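Local coordinates for protein putative methylthioribose-1-phosphate isomerase (PDB 1T5O) that probably interconverts methylthioribose-1-phosphate and methylthioribulose-1-phosphate, an isomerase step linked to methionine biosynthesis, at residues Tyr56-Ala61 with Lys79-Leu84. Sequence-based numbering, arbitrary orientation.
Sequences YGIALA and KAADFL
Ala61 and Ala80 meet methyl to methyl: both CA–CB bonds point across the interface, and Ala61 CB lies 3.4 Å from Ala80 CB, tighter than a usual carbon–carbon contact. Ala61 CA and Ala80 CA are 6.4 Å apart, a short separation bridged by the two facing beta carbons. One turn along, Leu84 reaches over the backbone of Gly57, where its CD1 stops 3.7 Å from Gly57 CA. With no side chain on Gly57, this methyl rests directly on the helix backbone, close to Gly57 C as well as CA. Ile58 closes the flank. Its chi1 of -60° sets CG1 anti to the carbonyl carbon, and chi2 of -53° turns CD1 toward Ala81, 3.8 Å from Ala81 CB and almost as near Ala81 CA. Neither beta carbon of this pair is aimed straight at the other helix; CD1 of Ile58 closes the gap. All six touching residues are buried, and the cross-contacts are entirely apolar. Beyond the pair, Ile98 of helix 92-105 packs on both Ala81 and Leu84, while Val32 and Leu35 of helix 32-40 cover Leu84 as well. The segment axes approach to 9.7 Å with N-to-C directions 138° apart, roughly antiparallel but well inclined: alanine and glycine positions joined by Leu84 and Ile58, in a bundle with helices 32-40, 92-105 and 111-141 that precedes the mainly parallel, Rossmann-like sheet in the chain.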
ATOM      1  N   TYR A  56       9.606   0.554 -33.855  1.00 30.58           N
ATOM      2  CA  TYR A  56       9.705  -0.805 -34.382  1.00 31.42           C
ATOM      3  C   TYR A  56       8.372  -1.158 -35.021  1.00 34.57           C
ATOM      4  O   TYR A  56       8.314  -1.993 -35.926  1.00 34.03           O
ATOM      5  CB  TYR A  56      10.022  -1.813 -33.277  1.00 28.52           C
ATOM      6  CG  TYR A  56      11.470  -1.803 -32.834  1.00 26.35           C
ATOM      7  CD1 TYR A  56      12.509  -1.904 -33.764  1.00 26.35           C
ATOM      8  CD2 TYR A  56      11.801  -1.751 -31.486  1.00 27.62           C
ATOM      9  CE1 TYR A  56      13.849  -1.959 -33.349  1.00 27.46           C
ATOM     10  CE2 TYR A  56      13.124  -1.809 -31.057  1.00 26.31           C
ATOM     11  CZ  TYR A  56      14.141  -1.912 -31.984  1.00 27.53           C
ATOM     12  OH  TYR A  56      15.444  -1.971 -31.546  1.00 28.62           O
ATOM     13  N   GLY A  57       7.305  -0.514 -34.540  1.00 35.77           N
ATOM     14  CA  GLY A  57       5.982  -0.768 -35.082  1.00 37.97           C
ATOM     15  C   GLY A  57       5.956  -0.476 -36.572  1.00 39.68           C
ATOM     16  O   GLY A  57       5.421  -1.262 -37.350  1.00 40.66           O
ATOM     17  N   ILE A  58       6.541   0.662 -36.956  1.00 39.74           N
ATOM     18  CA  ILE A  58       6.615   1.096 -38.353  1.00 39.42           C
ATOM     19  C   ILE A  58       7.504   0.144 -39.159  1.00 40.07           C
ATOM     20  O   ILE A  58       7.189  -0.177 -40.303  1.00 40.03           O
ATOM     21  CB  ILE A  58       7.177   2.553 -38.451  1.00 39.79           C
ATOM     22  CG1 ILE A  58       6.258   3.527 -37.695  1.00 37.68           C
ATOM     23  CG2 ILE A  58       7.376   2.963 -39.913  1.00 38.15           C
ATOM     24  CD1 ILE A  58       4.767   3.478 -38.094  1.00 38.56           C
ATOM     25  N   ALA A  59       8.618  -0.302 -38.570  1.00 39.61           N
ATOM     26  CA  ALA A  59       9.505  -1.236 -39.261  1.00 39.51           C
ATOM     27  C   ALA A  59       8.729  -2.537 -39.454  1.00 39.76           C
ATOM     28  O   ALA A  59       8.830  -3.210 -40.486  1.00 40.17           O
ATOM     29  CB  ALA A  59      10.756  -1.491 -38.440  1.00 38.79           C
ATOM     30  N   LEU A  60       7.939  -2.880 -38.447  1.00 39.97           N
ATOM     31  CA  LEU A  60       7.126  -4.080 -38.501  1.00 40.46           C
ATOM     32  C   LEU A  60       6.055  -3.929 -39.585  1.00 40.98           C
ATOM     33  O   LEU A  60       5.920  -4.773 -40.461  1.00 40.92           O
ATOM     34  CB  LEU A  60       6.463  -4.329 -37.138  1.00 39.40           C
ATOM     35  CG  LEU A  60       5.512  -5.529 -37.009  1.00 39.17           C
ATOM     36  CD1 LEU A  60       6.199  -6.808 -37.505  1.00 38.81           C
ATOM     37  CD2 LEU A  60       5.085  -5.683 -35.558  1.00 39.29           C
ATOM     38  N   ALA A  61       5.291  -2.854 -39.522  1.00 42.69           N
ATOM     39  CA  ALA A  61       4.233  -2.628 -40.501  1.00 44.92           C
ATOM     40  C   ALA A  61       4.739  -2.684 -41.945  1.00 47.20           C
ATOM     41  O   ALA A  61       4.005  -3.097 -42.851  1.00 47.28           O
ATOM     42  CB  ALA A  61       3.572  -1.295 -40.241  1.00 44.58           C
ATOM     43  N   LYS A  79      -1.171   4.458 -42.452  1.00 49.08           N
ATOM     44  CA  LYS A  79      -2.332   3.844 -41.827  1.00 49.45           C
ATOM     45  C   LYS A  79      -1.916   3.153 -40.526  1.00 48.29           C
ATOM     46  O   LYS A  79      -2.567   3.319 -39.489  1.00 47.26           O
ATOM     47  CB  LYS A  79      -2.983   2.831 -42.780  1.00 51.10           C
ATOM     48  CG  LYS A  79      -3.690   3.447 -44.005  1.00 54.03           C
ATOM     49  CD  LYS A  79      -4.440   2.376 -44.850  1.00 54.97           C
ATOM     50  CE  LYS A  79      -3.483   1.336 -45.446  1.00 57.16           C
ATOM     51  NZ  LYS A  79      -4.146   0.296 -46.299  1.00 58.22           N
ATOM     52  N   ALA A  80      -0.829   2.386 -40.588  1.00 46.95           N
ATOM     53  CA  ALA A  80      -0.318   1.677 -39.420  1.00 46.80           C
ATOM     54  C   ALA A  80       0.089   2.673 -38.329  1.00 46.59           C
ATOM     55  O   ALA A  80      -0.180   2.449 -37.147  1.00 45.92           O
ATOM     56  CB  ALA A  80       0.873   0.803 -39.817  1.00 46.06           C
ATOM     57  N   ALA A  81       0.730   3.771 -38.736  1.00 46.32           N
ATOM     58  CA  ALA A  81       1.160   4.813 -37.809  1.00 45.97           C
ATOM     59  C   ALA A  81      -0.063   5.352 -37.078  1.00 46.97           C
ATOM     60  O   ALA A  81      -0.036   5.549 -35.865  1.00 46.74           O
ATOM     61  CB  ALA A  81       1.842   5.932 -38.574  1.00 45.53           C
ATOM     62  N   ASP A  82      -1.130   5.600 -37.838  1.00 48.43           N
ATOM     63  CA  ASP A  82      -2.402   6.106 -37.314  1.00 49.53           C
ATOM     64  C   ASP A  82      -3.023   5.103 -36.347  1.00 49.03           C
ATOM     65  O   ASP A  82      -3.495   5.460 -35.264  1.00 48.17           O
ATOM     66  CB  ASP A  82      -3.395   6.347 -38.463  1.00 51.51           C
ATOM     67  CG  ASP A  82      -3.166   7.672 -39.173  1.00 54.06           C
ATOM     68  OD1 ASP A  82      -2.113   8.310 -38.942  1.00 55.19           O
ATOM     69  OD2 ASP A  82      -4.042   8.073 -39.976  1.00 56.69           O
ATOM     70  N   PHE A  83      -3.023   3.839 -36.756  1.00 47.95           N
ATOM     71  CA  PHE A  83      -3.581   2.791 -35.926  1.00 47.40           C
ATOM     72  C   PHE A  83      -2.823   2.608 -34.615  1.00 47.31           C
ATOM     73  O   PHE A  83      -3.438   2.507 -33.551  1.00 46.41           O
ATOM     74  CB  PHE A  83      -3.607   1.473 -36.700  1.00 48.05           C
ATOM     75  CG  PHE A  83      -3.769   0.267 -35.827  1.00 49.34           C
ATOM     76  CD1 PHE A  83      -2.656  -0.378 -35.296  1.00 49.02           C
ATOM     77  CD2 PHE A  83      -5.035  -0.216 -35.516  1.00 49.91           C
ATOM     78  CE1 PHE A  83      -2.799  -1.481 -34.475  1.00 49.01           C
ATOM     79  CE2 PHE A  83      -5.184  -1.324 -34.693  1.00 49.74           C
ATOM     80  CZ  PHE A  83      -4.064  -1.956 -34.172  1.00 49.03           C
ATOM     81  N   LEU A  84      -1.492   2.555 -34.684  1.00 46.85           N
ATOM     82  CA  LEU A  84      -0.704   2.355 -33.472  1.00 46.99           C
ATOM     83  C   LEU A  84      -0.772   3.518 -32.501  1.00 46.13           C
ATOM     84  O   LEU A  84      -0.872   3.307 -31.294  1.00 46.45           O
ATOM     85  CB  LEU A  84       0.763   2.054 -33.804  1.00 48.23           C
ATOM     86  CG  LEU A  84       1.104   0.569 -33.971  1.00 49.53           C
ATOM     87  CD1 LEU A  84       2.561   0.408 -34.378  1.00 50.11           C
ATOM     88  CD2 LEU A  84       0.833  -0.164 -32.669  1.00 50.24           C
TER